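Local coordinates for protein myosin-17 (Arabidopsis thaliana, PDB 7KFL) that probably recognises cargo through this globular tail, the cargo-binding domain of a plant class XI myosin motor that moves along actin, at residues E177-L182 with F247-V252; Q253-L258 with F376-D381; C265-G270 with V310-P315; Q334-S339 with N359-M364. All blocks are in the same frame, centred on the assembly; numbering follows the deposited sequence.

From the N terminus, helix 150-186 is the first to take part: interaction 1 brings it against helix 236-260 and closes a loop of 64 residues, largely helical. The same long helix continues directly into interaction 2, where the extended loop 376-381 returns to lie along it and closes a much longer loop of 117 residues. Interactions 3 and 4 both nest inside that loop, one after the other: 265-270 meets 310-315 at the start of helix 267-287, then helix 332-341 meets helix 354-369. Helix 236-260 thus joins the helical bundle to the C-terminal loop, whose Phe376 O is hydrogen-bonded by Gln334 NE2 of interaction 4.

Interaction 1: E177-L182 with F247-V252; sequences EISPLL and FSFINV
Two long helices of the globular tail's bundle, 150-186 and 236-260, pack side by side where Ile178 and Leu182, one turn apart, meet Phe249 and Ile250. The short segments run nearly parallel, at 23° to each other, and their axes come no closer than 11.2 Å, a spacing bridged by side chains. Phe249 reaches across, its CG anti to the backbone N (chi1 168°), which carries the ring out toward the opposing helix. Leu182 CD1 touches ring atom CE2 of Phe249 at 3.7 Å, while Ile178 CG1 comes to the ring edge, 4.1 Å from the same CE2. Ser179 OG also stands at that edge, beside CZ. Next to the ring, Ile250 turns its CG1 branch to Leu182 CD1 at 4.0 Å, and Ile178 CD1 lies 4.0 Å from Ile250 CD1, the two isoleucine side chains meeting at about a right angle. Leu182 CD1 therefore rests against both Phe249 and Ile250. Helix 205-231 adds Ile218 against Leu182 and Ser221 against Ile178, and Leu280 of helix 267-287 covers Ile250. Four of the five touching residues are buried and the pairing between them is aliphatic and aromatic, with the Ser179 hydroxyl at the margin; cohesion here rests on dispersion and the exclusion of water, not on directed polar bonds.

Interaction 2: Q253-L258 with F376-D381; sequences QLFNSL and FLLDDD
Loop 376-381 runs in extended form past helical segment 253-258, coming closest where the CA atoms of Asn256 and Leu377 lie 5.7 Å apart. Asn256 grips the backbone of Leu378 at both ends. Its OD1 accepts from Leu378 N at 2.9 Å, the bond nearly straight (173°) and the donor in the carbonyl plane on a lone pair, and its ND2 gives to Leu378 O at 3.1 Å, with that oxygen in the plane of the amide. Together the two bonds fix which way round the amide sits. With CG anti to the carbonyl carbon (chi1 -76°), the amide of Asn256 swings over to the loop. An alanine here would remove both bonds and is likely to leave the N-H and C=O of Leu378 without these partners and the loop freer to lift from the helix. Beside these two bonds, Leu378 meets Phe255 at about a right angle, CD1 lying 3.3 Å from ring atom CD2 of Phe255, a close approach. Phe376 O stands in plane at the edge of the same ring, 3.9 Å from CE2 of Phe255. Leu377 lays CD2 alongside the Asn256 amide. Around this surface contact, His301 of helix 300-309 meets the Phe255 ring edge-to-face, Gln334 of helix 332-341 touches both Phe255 and Leu378, and Asn251 lies against Leu378 farther back on helix 236-260.

Interaction 3: C265-G270 with V310-P315; sequences CSFSNG and VIHQKP
Phe267, in the first turn of helix 267-287, sends its ring into the loop that follows helix 300-309 and meets the backbone of Val310. From CB the side chain leaves with CG anti to the backbone N (chi1 -168°), which turns the ring toward the loop. CD2 comes first, 4.0 Å from Val310 CA and equally far from Lys314 NZ, which lies in plane at the ring edge. CE2 comes obliquely to within 3.2 Å of Val310 O. At the far end, CZ of Phe267 lies 3.4 Å from Val310 O and also reaches His312 CE1 at 4.0 Å; Val310 O lies over the centre of one imidazole face. The Lys314 ammonium has three oxygen partners: Ile311 O, 3.0 Å from NZ, and outside the segments Leu309 O and Tyr342 OH. One turn on from Phe267, Gly270 presents bare backbone to Val310 CG1, which lies 3.5 Å from Gly270 C. Ser266 N-caps the helix, its OG accepting from Asn269 N. Replacing Phe267 by alanine would take the ring away and would probably open a gap beside Val310, leaving the His312 imidazole freer to turn. The contact thus rests on apolar and van der Waals packing of the ring against the loop backbone, while the charge of Lys314, satisfied by its three oxygens, probably steadies the loop turn beside the ring.

Interaction 4: Q334-S339 with N359-M364; sequences QLYRIS and NMRVMM
Tyr336 packs against Met360 and Met364, two residues a turn apart on the facing helix. Met364 SD packs 3.6 Å from Tyr336 CB and stands 4.2 Å from the ring centroid, oblique to the ring, which makes a Met-aromatic contact. The Met364 chain bends at its last torsion (chi3 60°), bringing methyl CE over the ring off-centre, 3.8 Å from CD2 of Tyr336, as a CH-pi contact. Met360 follows a different course: extended beyond CG, it lays its sulfur against the tyrosine backbone, with SD 3.7 Å from Tyr336 CA. Its CE touches both Ser339 OG, at 3.7 Å, and Leu335 CB. At the tyrosine's outer end, OH lies 3.7 Å from Arg361 NE, the ring and guanidinium planes nearly perpendicular at 81°. Behind this first shell, Ser339 OG bonds Leu335 O at 2.8 Å, from above the carbonyl plane, and the same oxygen also accepts from Ser339 N; this holds the hydroxyl beside the Met360 methyl. Farther out, Leu319 of helix 319-326 packs on Met360, and Ile332 and Gln333 on Met364. The segments of helices 332-341 and 354-369 run roughly antiparallel, at 143° with axes 10.1 Å apart, and the arrangement is that of a helical pair in a largely helical tail domain, with one methionine over the ring and the other against the tyrosine's backbone.

Interaction 1: E177-L182 with F247-V252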
loop_
_atom_site.group_PDB
_atom_site.type_symbol
_atom_site.label_atom_id
_atom_site.label_comp_id
_atom_site.label_asym_id
_atom_site.label_seq_id
_atom_site.Cartn_x
_atom_site.Cartn_y
_atom_site.Cartn_z
ATOM N N GLU A 177 8.668 2.150 8.860
ATOM C CA GLU A 177 9.014 3.541 9.260
ATOM C C GLU A 177 7.966 4.081 10.244
ATOM O O GLU A 177 8.376 4.761 11.206
ATOM C CB GLU A 177 9.131 4.441 8.029
ATOM C CG GLU A 177 9.888 5.729 8.302
ATOM C CD GLU A 177 10.110 6.606 7.083
ATOM O OE1 GLU A 177 10.775 6.139 6.131
ATOM O OE2 GLU A 177 9.605 7.750 7.082
ATOM N N ILE A 178 6.677 3.800 10.015
ATOM C CA ILE A 178 5.546 4.342 10.834
ATOM C C ILE A 178 5.163 3.346 11.936
ATOM O O ILE A 178 4.301 3.710 12.760
ATOM C CB ILE A 178 4.330 4.728 9.962
ATOM C CG1 ILE A 178 3.601 3.511 9.388
ATOM C CG2 ILE A 178 4.745 5.711 8.875
ATOM C CD1 ILE A 178 2.381 3.860 8.566
ATOM N N SER A 179 5.775 2.156 11.966
ATOM C CA SER A 179 5.522 1.110 12.995
ATOM C C SER A 179 5.962 1.617 14.369
ATOM O O SER A 179 5.182 1.553 15.317
ATOM C CB SER A 179 6.176 -0.210 12.635
ATOM O OG SER A 179 5.725 -1.255 13.486
ATOM N N PRO A 180 7.199 2.149 14.534
ATOM C CA PRO A 180 7.646 2.672 15.827
ATOM C C PRO A 180 6.845 3.892 16.315
ATOM O O PRO A 180 6.732 4.062 17.516
ATOM C CB PRO A 180 9.111 3.080 15.590
ATOM C CG PRO A 180 9.512 2.348 14.330
ATOM C CD PRO A 180 8.244 2.268 13.507
ATOM N N LEU A 181 6.316 4.701 15.387
ATOM C CA LEU A 181 5.522 5.925 15.694
ATOM C C LEU A 181 4.161 5.515 16.269
ATOM O O LEU A 181 3.734 6.124 17.270
ATOM C CB LEU A 181 5.349 6.768 14.425
ATOM C CG LEU A 181 6.634 7.207 13.725
ATOM C CD1 LEU A 181 6.311 8.026 12.484
ATOM C CD2 LEU A 181 7.536 7.996 14.661
ATOM N N LEU A 182 3.508 4.524 15.654
ATOM C CA LEU A 182 2.267 3.897 16.182
ATOM C C LEU A 182 2.598 3.222 17.520
ATOM O O LEU A 182 1.784 3.333 18.459
ATOM C CB LEU A 182 1.724 2.900 15.152
ATOM C CG LEU A 182 1.238 3.515 13.839
ATOM C CD1 LEU A 182 1.033 2.446 12.778
ATOM C CD2 LEU A 182 -0.041 4.310 14.048
ATOM N N PHE A 247 -3.064 2.351 5.389
ATOM C CA PHE A 247 -4.123 2.815 6.325
ATOM C C PHE A 247 -4.818 1.591 6.936
ATOM O O PHE A 247 -5.181 1.646 8.131
ATOM C CB PHE A 247 -5.091 3.782 5.636
ATOM C CG PHE A 247 -4.694 5.233 5.755
ATOM C CD1 PHE A 247 -3.477 5.677 5.258
ATOM C CD2 PHE A 247 -5.528 6.155 6.370
ATOM C CE1 PHE A 247 -3.108 7.010 5.369
ATOM C CE2 PHE A 247 -5.159 7.487 6.479
ATOM C CZ PHE A 247 -3.949 7.913 5.979
ATOM N N SER A 248 -4.974 0.523 6.149
ATOM C CA SER A 248 -5.365 -0.835 6.616
ATOM C C SER A 248 -4.479 -1.239 7.804
ATOM O O SER A 248 -5.033 -1.598 8.858
ATOM C CB SER A 248 -5.291 -1.844 5.494
ATOM O OG SER A 248 -4.821 -3.101 5.959
ATOM N N PHE A 249 -3.156 -1.155 7.640
ATOM C CA PHE A 249 -2.138 -1.470 8.679
ATOM C C PHE A 249 -2.358 -0.584 9.915
ATOM O O PHE A 249 -2.355 -1.115 11.043
ATOM C CB PHE A 249 -0.730 -1.315 8.097
ATOM C CG PHE A 249 0.389 -1.323 9.106
ATOM C CD1 PHE A 249 0.832 -2.512 9.663
ATOM C CD2 PHE A 249 1.012 -0.144 9.481
ATOM C CE1 PHE A 249 1.869 -2.520 10.584
ATOM C CE2 PHE A 249 2.048 -0.153 10.404
ATOM C CZ PHE A 249 2.476 -1.341 10.953
ATOM N N ILE A 250 -2.543 0.724 9.715
ATOM C CA ILE A 250 -2.766 1.713 10.815
ATOM C C ILE A 250 -4.041 1.323 11.570
ATOM O O ILE A 250 -3.995 1.252 12.816
ATOM C CB ILE A 250 -2.828 3.154 10.267
ATOM C CG1 ILE A 250 -1.433 3.660 9.888
ATOM C CG2 ILE A 250 -3.514 4.090 11.254
ATOM C CD1 ILE A 250 -1.438 4.894 9.015
ATOM N N ASN A 251 -5.128 1.081 10.835
ATOM C CA ASN A 251 -6.457 0.697 11.382
ATOM C C ASN A 251 -6.304 -0.519 12.301
ATOM O O ASN A 251 -6.926 -0.526 13.375
ATOM C CB ASN A 251 -7.455 0.381 10.268
ATOM C CG ASN A 251 -8.796 -0.050 10.814
ATOM O OD1 ASN A 251 -9.527 0.758 11.380
ATOM N ND2 ASN A 251 -9.118 -1.324 10.660
ATOM N N VAL A 252 -5.512 -1.503 11.868
ATOM C CA VAL A 252 -5.269 -2.798 12.569
ATOM C C VAL A 252 -4.511 -2.526 13.872
ATOM O O VAL A 252 -4.980 -2.981 14.926
ATOM C CB VAL A 252 -4.504 -3.774 11.652
ATOM C CG1 VAL A 252 -3.899 -4.945 12.415
ATOM C CG2 VAL A 252 -5.392 -4.273 10.525
#

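Interaction 2: Q253-L258 with F376-D381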
loop_
_atom_site.group_PDB
_atom_site.type_symbol
_atom_site.label_atom_id
_atom_site.label_comp_id
_atom_site.label_asym_id
_atom_site.label_seq_id
_atom_site.Cartn_x
_atom_site.Cartn_y
_atom_site.Cartn_z
ATOM N N GLN A 253 -3.385 -1.814 13.795
ATOM C CA GLN A 253 -2.469 -1.559 14.941
ATOM C C GLN A 253 -3.221 -0.827 16.062
ATOM O O GLN A 253 -3.061 -1.227 17.232
ATOM C CB GLN A 253 -1.251 -0.758 14.475
ATOM C CG GLN A 253 -0.320 -1.548 13.568
ATOM C CD GLN A 253 0.255 -2.752 14.271
ATOM O OE1 GLN A 253 0.746 -2.661 15.394
ATOM N NE2 GLN A 253 0.192 -3.899 13.617
ATOM N N LEU A 254 -4.013 0.191 15.713
ATOM C CA LEU A 254 -4.734 1.058 16.683
ATOM C C LEU A 254 -5.948 0.320 17.252
ATOM O O LEU A 254 -6.141 0.375 18.482
ATOM C CB LEU A 254 -5.159 2.359 15.995
ATOM C CG LEU A 254 -4.019 3.280 15.561
ATOM C CD1 LEU A 254 -4.565 4.512 14.853
ATOM C CD2 LEU A 254 -3.153 3.684 16.747
ATOM N N PHE A 255 -6.745 -0.331 16.400
ATOM C CA PHE A 255 -7.982 -1.042 16.817
ATOM C C PHE A 255 -7.627 -2.255 17.685
ATOM O O PHE A 255 -8.371 -2.530 18.639
ATOM C CB PHE A 255 -8.823 -1.476 15.617
ATOM C CG PHE A 255 -10.108 -2.157 16.012
ATOM C CD1 PHE A 255 -11.208 -1.415 16.410
ATOM C CD2 PHE A 255 -10.202 -3.539 16.031
ATOM C CE1 PHE A 255 -12.384 -2.042 16.788
ATOM C CE2 PHE A 255 -11.381 -4.163 16.405
ATOM C CZ PHE A 255 -12.468 -3.414 16.787
ATOM N N ASN A 256 -6.545 -2.965 17.358
ATOM C CA ASN A 256 -6.110 -4.176 18.104
ATOM C C ASN A 256 -5.669 -3.783 19.521
ATOM O O ASN A 256 -5.891 -4.590 20.439
ATOM C CB ASN A 256 -5.017 -4.952 17.365
ATOM C CG ASN A 256 -5.545 -5.753 16.192
ATOM O OD1 ASN A 256 -6.753 -5.894 16.013
ATOM N ND2 ASN A 256 -4.642 -6.287 15.388
ATOM N N SER A 257 -5.086 -2.591 19.698
ATOM C CA SER A 257 -4.580 -2.092 21.006
ATOM C C SER A 257 -5.758 -1.771 21.939
ATOM O O SER A 257 -5.593 -1.921 23.170
ATOM C CB SER A 257 -3.654 -0.909 20.832
ATOM O OG SER A 257 -4.348 0.233 20.359
ATOM N N LEU A 258 -6.908 -1.368 21.383
ATOM C CA LEU A 258 -8.163 -1.149 22.158
ATOM C C LEU A 258 -8.644 -2.484 22.740
ATOM O O LEU A 258 -9.131 -2.475 23.888
ATOM C CB LEU A 258 -9.245 -0.535 21.260
ATOM C CG LEU A 258 -8.977 0.876 20.733
ATOM C CD1 LEU A 258 -10.255 1.485 20.175
ATOM C CD2 LEU A 258 -8.395 1.779 21.810
ATOM N N PHE A 376 -12.622 -10.698 15.770
ATOM C CA PHE A 376 -12.089 -10.083 17.012
ATOM C C PHE A 376 -10.905 -9.188 16.627
ATOM O O PHE A 376 -11.155 -8.024 16.255
ATOM C CB PHE A 376 -11.772 -11.156 18.059
ATOM C CG PHE A 376 -11.436 -10.603 19.422
ATOM C CD1 PHE A 376 -12.350 -9.817 20.107
ATOM C CD2 PHE A 376 -10.214 -10.868 20.023
ATOM C CE1 PHE A 376 -12.048 -9.307 21.360
ATOM C CE2 PHE A 376 -9.912 -10.356 21.277
ATOM C CZ PHE A 376 -10.831 -9.578 21.943
ATOM N N LEU A 377 -9.674 -9.707 16.681
ATOM C CA LEU A 377 -8.463 -8.991 16.203
ATOM C C LEU A 377 -8.563 -8.813 14.685
ATOM O O LEU A 377 -9.144 -9.690 14.024
ATOM C CB LEU A 377 -7.206 -9.777 16.590
ATOM C CG LEU A 377 -6.929 -9.884 18.088
ATOM C CD1 LEU A 377 -5.686 -10.715 18.350
ATOM C CD2 LEU A 377 -6.781 -8.511 18.722
ATOM N N LEU A 378 -8.037 -7.700 14.167
ATOM C CA LEU A 378 -7.991 -7.395 12.713
ATOM C C LEU A 378 -6.634 -7.826 12.149
ATOM O O LEU A 378 -5.665 -7.956 12.930
ATOM C CB LEU A 378 -8.224 -5.897 12.493
ATOM C CG LEU A 378 -9.544 -5.338 13.020
ATOM C CD1 LEU A 378 -9.624 -3.840 12.783
ATOM C CD2 LEU A 378 -10.733 -6.032 12.378
ATOM N N ASP A 379 -6.585 -8.046 10.835
ATOM C CA ASP A 379 -5.338 -8.313 10.073
ATOM C C ASP A 379 -5.279 -7.323 8.909
ATOM O O ASP A 379 -6.339 -7.054 8.307
ATOM C CB ASP A 379 -5.279 -9.766 9.596
ATOM C CG ASP A 379 -3.874 -10.341 9.575
ATOM O OD1 ASP A 379 -2.912 -9.543 9.541
ATOM O OD2 ASP A 379 -3.752 -11.584 9.599
ATOM N N ASP A 380 -4.089 -6.793 8.623
ATOM C CA ASP A 380 -3.852 -5.819 7.523
ATOM C C ASP A 380 -3.924 -6.552 6.179
ATOM O O ASP A 380 -3.964 -7.798 6.179
ATOM C CB ASP A 380 -2.513 -5.091 7.695
ATOM C CG ASP A 380 -1.296 -6.002 7.759
ATOM O OD1 ASP A 380 -1.283 -7.028 7.044
ATOM O OD2 ASP A 380 -0.371 -5.679 8.529
ATOM N N ASP A 381 -3.927 -5.790 5.083
ATOM C CA ASP A 381 -3.898 -6.305 3.689
ATOM C C ASP A 381 -2.444 -6.307 3.206
ATOM O O ASP A 381 -1.931 -5.218 2.880
ATOM C CB ASP A 381 -4.804 -5.467 2.783
ATOM C CG ASP A 381 -4.981 -6.033 1.387
ATOM O OD1 ASP A 381 -4.560 -7.188 1.165
ATOM O OD2 ASP A 381 -5.544 -5.315 0.533
#

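Interaction 3: C265-G270 with V310-P315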
loop_
_atom_site.group_PDB
_atom_site.type_symbol
_atom_site.label_atom_id
_atom_site.label_comp_id
_atom_site.label_asym_id
_atom_site.label_seq_id
_atom_site.Cartn_x
_atom_site.Cartn_y
_atom_site.Cartn_z
ATOM N N CYS A 265 -8.130 1.325 26.409
ATOM C CA CYS A 265 -9.612 1.217 26.418
ATOM C C CYS A 265 -10.179 2.178 27.472
ATOM O O CYS A 265 -10.850 1.715 28.407
ATOM C CB CYS A 265 -10.039 -0.225 26.662
ATOM S SG CYS A 265 -11.588 -0.657 25.828
ATOM N N SER A 266 -9.899 3.476 27.318
ATOM C CA SER A 266 -10.322 4.561 28.242
ATOM C C SER A 266 -10.921 5.722 27.442
ATOM O O SER A 266 -10.767 5.738 26.206
ATOM C CB SER A 266 -9.174 5.029 29.100
ATOM O OG SER A 266 -8.136 5.586 28.305
ATOM N N PHE A 267 -11.582 6.651 28.132
ATOM C CA PHE A 267 -12.160 7.880 27.534
ATOM C C PHE A 267 -11.021 8.776 27.039
ATOM O O PHE A 267 -11.071 9.216 25.872
ATOM C CB PHE A 267 -13.037 8.628 28.538
ATOM C CG PHE A 267 -13.866 9.716 27.906
ATOM C CD1 PHE A 267 -13.311 10.952 27.613
ATOM C CD2 PHE A 267 -15.193 9.490 27.575
ATOM C CE1 PHE A 267 -14.073 11.946 27.017
ATOM C CE2 PHE A 267 -15.952 10.486 26.982
ATOM C CZ PHE A 267 -15.390 11.710 26.701
ATOM N N SER A 268 -10.030 9.022 27.904
ATOM C CA SER A 268 -8.877 9.929 27.653
ATOM C C SER A 268 -8.090 9.450 26.427
ATOM O O SER A 268 -7.645 10.311 25.641
ATOM C CB SER A 268 -7.987 10.048 28.869
ATOM O OG SER A 268 -7.174 8.894 29.025
ATOM N N ASN A 269 -7.931 8.132 26.265
ATOM C CA ASN A 269 -7.196 7.535 25.117
ATOM C C ASN A 269 -8.067 7.608 23.856
ATOM O O ASN A 269 -7.494 7.689 22.751
ATOM C CB ASN A 269 -6.732 6.104 25.393
ATOM C CG ASN A 269 -5.646 5.677 24.427
ATOM O OD1 ASN A 269 -4.561 6.252 24.419
ATOM N ND2 ASN A 269 -5.938 4.699 23.586
ATOM N N GLY A 270 -9.394 7.572 24.012
ATOM C CA GLY A 270 -10.354 7.813 22.918
ATOM C C GLY A 270 -10.166 9.200 22.328
ATOM O O GLY A 270 -10.121 9.315 21.087
ATOM N N VAL A 310 -15.593 7.830 23.324
ATOM C CA VAL A 310 -15.749 9.282 23.649
ATOM C C VAL A 310 -17.231 9.656 23.807
ATOM O O VAL A 310 -17.485 10.799 24.234
ATOM C CB VAL A 310 -15.073 10.190 22.601
ATOM C CG1 VAL A 310 -13.595 9.864 22.442
ATOM C CG2 VAL A 310 -15.786 10.160 21.255
ATOM N N ILE A 311 -18.171 8.767 23.464
ATOM C CA ILE A 311 -19.632 9.081 23.501
ATOM C C ILE A 311 -20.035 9.310 24.962
ATOM O O ILE A 311 -19.537 8.572 25.836
ATOM C CB ILE A 311 -20.487 7.991 22.818
ATOM C CG1 ILE A 311 -21.813 8.558 22.301
ATOM C CG2 ILE A 311 -20.719 6.797 23.735
ATOM C CD1 ILE A 311 -21.682 9.421 21.066
ATOM N N HIS A 312 -20.882 10.315 25.207
ATOM C CA HIS A 312 -21.401 10.694 26.549
ATOM C C HIS A 312 -22.589 9.796 26.909
ATOM O O HIS A 312 -23.326 9.386 25.986
ATOM C CB HIS A 312 -21.785 12.181 26.587
ATOM C CG HIS A 312 -20.639 13.109 26.365
ATOM N ND1 HIS A 312 -19.532 13.126 27.191
ATOM C CD2 HIS A 312 -20.428 14.058 25.427
ATOM C CE1 HIS A 312 -18.684 14.041 26.768
ATOM N NE2 HIS A 312 -19.210 14.627 25.686
ATOM N N GLN A 313 -22.757 9.506 28.203
ATOM C CA GLN A 313 -23.906 8.745 28.764
ATOM C C GLN A 313 -24.029 7.402 28.036
ATOM O O GLN A 313 -25.020 7.212 27.308
ATOM C CB GLN A 313 -25.187 9.574 28.649
ATOM C CG GLN A 313 -25.095 10.934 29.328
ATOM C CD GLN A 313 -26.400 11.689 29.293
ATOM O OE1 GLN A 313 -26.934 12.085 30.328
ATOM N NE2 GLN A 313 -26.930 11.895 28.098
ATOM N N LYS A 314 -23.044 6.517 28.224
ATOM C CA LYS A 314 -23.035 5.128 27.687
ATOM C C LYS A 314 -24.130 4.296 28.356
ATOM O O LYS A 314 -24.771 3.487 27.687
ATOM C CB LYS A 314 -21.660 4.480 27.877
ATOM C CG LYS A 314 -20.544 5.072 27.028
ATOM C CD LYS A 314 -19.183 4.479 27.327
ATOM C CE LYS A 314 -18.059 5.173 26.589
ATOM N NZ LYS A 314 -17.814 6.541 27.106
ATOM N N PRO A 315 -24.372 4.438 29.685
ATOM C CA PRO A 315 -25.438 3.689 30.359
ATOM C C PRO A 315 -26.846 3.867 29.765
ATOM O O PRO A 315 -27.630 2.944 29.865
ATOM C CB PRO A 315 -25.418 4.247 31.791
ATOM C CG PRO A 315 -23.998 4.725 31.980
ATOM C CD PRO A 315 -23.607 5.274 30.625
#

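Interaction 4: Q334-S339 with N359-M364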
loop_
_atom_site.group_PDB
_atom_site.type_symbol
_atom_site.label_atom_id
_atom_site.label_comp_id
_atom_site.label_asym_id
_atom_site.label_seq_id
_atom_site.Cartn_x
_atom_site.Cartn_y
_atom_site.Cartn_z
ATOM N N GLN A 334 -16.122 -7.932 19.588
ATOM C CA GLN A 334 -15.251 -6.728 19.678
ATOM C C GLN A 334 -15.859 -5.734 20.673
ATOM O O GLN A 334 -15.138 -5.320 21.603
ATOM C CB GLN A 334 -15.078 -6.074 18.305
ATOM C CG GLN A 334 -14.157 -6.846 17.370
ATOM C CD GLN A 334 -14.282 -6.405 15.932
ATOM O OE1 GLN A 334 -15.179 -5.644 15.571
ATOM N NE2 GLN A 334 -13.383 -6.890 15.091
ATOM N N LEU A 335 -17.132 -5.367 20.475
ATOM C CA LEU A 335 -17.883 -4.415 21.339
ATOM C C LEU A 335 -17.819 -4.879 22.796
ATOM O O LEU A 335 -17.547 -4.033 23.667
ATOM C CB LEU A 335 -19.338 -4.327 20.868
ATOM C CG LEU A 335 -19.565 -3.570 19.561
ATOM C CD1 LEU A 335 -20.997 -3.744 19.082
ATOM C CD2 LEU A 335 -19.234 -2.093 19.717
ATOM N N TYR A 336 -18.067 -6.168 23.045
ATOM C CA TYR A 336 -18.103 -6.775 24.402
ATOM C C TYR A 336 -16.775 -6.502 25.118
ATOM O O TYR A 336 -16.811 -5.986 26.249
ATOM C CB TYR A 336 -18.408 -8.274 24.327
ATOM C CG TYR A 336 -18.348 -8.983 25.657
ATOM C CD1 TYR A 336 -19.413 -8.938 26.541
ATOM C CD2 TYR A 336 -17.217 -9.689 26.040
ATOM C CE1 TYR A 336 -19.361 -9.580 27.769
ATOM C CE2 TYR A 336 -17.147 -10.336 27.263
ATOM C CZ TYR A 336 -18.224 -10.283 28.131
ATOM O OH TYR A 336 -18.161 -10.919 29.338
ATOM N N ARG A 337 -15.650 -6.833 24.477
ATOM C CA ARG A 337 -14.281 -6.610 25.016
ATOM C C ARG A 337 -14.117 -5.127 25.373
ATOM O O ARG A 337 -13.749 -4.833 26.527
ATOM C CB ARG A 337 -13.223 -7.066 24.003
ATOM C CG ARG A 337 -11.789 -6.709 24.373
ATOM C CD ARG A 337 -11.369 -7.258 25.722
ATOM N NE ARG A 337 -11.396 -8.714 25.745
ATOM C CZ ARG A 337 -10.374 -9.513 25.439
ATOM N NH1 ARG A 337 -9.206 -9.012 25.069
ATOM N NH2 ARG A 337 -10.529 -10.824 25.498
ATOM N N ILE A 338 -14.399 -4.234 24.420
ATOM C CA ILE A 338 -14.280 -2.753 24.584
ATOM C C ILE A 338 -15.186 -2.314 25.742
ATOM O O ILE A 338 -14.709 -1.548 26.597
ATOM C CB ILE A 338 -14.606 -2.018 23.264
ATOM C CG1 ILE A 338 -13.548 -2.296 22.192
ATOM C CG2 ILE A 338 -14.778 -0.523 23.494
ATOM C CD1 ILE A 338 -13.952 -1.873 20.796
ATOM N N SER A 339 -16.432 -2.797 25.771
ATOM C CA SER A 339 -17.476 -2.440 26.769
ATOM C C SER A 339 -17.079 -2.903 28.178
ATOM O O SER A 339 -17.310 -2.139 29.131
ATOM C CB SER A 339 -18.817 -3.009 26.371
ATOM O OG SER A 339 -19.287 -2.406 25.173
ATOM N N ASN A 359 -27.121 -8.792 26.908
ATOM C CA ASN A 359 -27.624 -9.063 25.532
ATOM C C ASN A 359 -26.454 -9.351 24.582
ATOM O O ASN A 359 -26.689 -10.021 23.556
ATOM C CB ASN A 359 -28.465 -7.903 24.992
ATOM C CG ASN A 359 -29.754 -7.684 25.756
ATOM O OD1 ASN A 359 -30.199 -8.553 26.503
ATOM N ND2 ASN A 359 -30.363 -6.523 25.573
ATOM N N MET A 360 -25.254 -8.847 24.891
ATOM C CA MET A 360 -24.012 -9.111 24.113
ATOM C C MET A 360 -23.539 -10.548 24.371
ATOM O O MET A 360 -23.145 -11.220 23.397
ATOM C CB MET A 360 -22.889 -8.140 24.496
ATOM C CG MET A 360 -23.024 -6.769 23.865
ATOM S SD MET A 360 -21.632 -5.690 24.283
ATOM C CE MET A 360 -22.182 -4.145 23.558
ATOM N N ARG A 361 -23.576 -10.991 25.632
ATOM C CA ARG A 361 -23.028 -12.298 26.088
ATOM C C ARG A 361 -23.842 -13.448 25.478
ATOM O O ARG A 361 -23.224 -14.470 25.115
ATOM C CB ARG A 361 -23.013 -12.361 27.619
ATOM C CG ARG A 361 -22.272 -13.557 28.203
ATOM C CD ARG A 361 -20.840 -13.678 27.711
ATOM N NE ARG A 361 -19.915 -14.103 28.758
ATOM C CZ ARG A 361 -19.491 -15.351 28.971
ATOM N NH1 ARG A 361 -19.901 -16.353 28.207
ATOM N NH2 ARG A 361 -18.645 -15.592 29.959
ATOM N N VAL A 362 -25.168 -13.287 25.372
ATOM C CA VAL A 362 -26.102 -14.303 24.787
ATOM C C VAL A 362 -25.833 -14.428 23.281
ATOM O O VAL A 362 -25.811 -15.571 22.786
ATOM C CB VAL A 362 -27.586 -13.989 25.079
ATOM C CG1 VAL A 362 -27.981 -12.568 24.705
ATOM C CG2 VAL A 362 -28.519 -14.984 24.401
ATOM N N MET A 363 -25.645 -13.301 22.585
ATOM C CA MET A 363 -25.369 -13.243 21.121
ATOM C C MET A 363 -24.066 -13.988 20.800
ATOM O O MET A 363 -23.993 -14.599 19.716
ATOM C CB MET A 363 -25.252 -11.793 20.635
ATOM C CG MET A 363 -26.545 -11.229 20.077
ATOM S SD MET A 363 -26.629 -9.427 20.225
ATOM C CE MET A 363 -27.764 -9.034 18.895
ATOM N N MET A 364 -23.080 -13.926 21.701
ATOM C CA MET A 364 -21.738 -14.551 21.529
ATOM C C MET A 364 -21.831 -16.067 21.738
ATOM O O MET A 364 -21.056 -16.789 21.082
ATOM C CB MET A 364 -20.721 -13.953 22.504
ATOM C CG MET A 364 -20.178 -12.615 22.042
ATOM S SD MET A 364 -19.456 -11.640 23.383
ATOM C CE MET A 364 -18.148 -12.735 23.931
#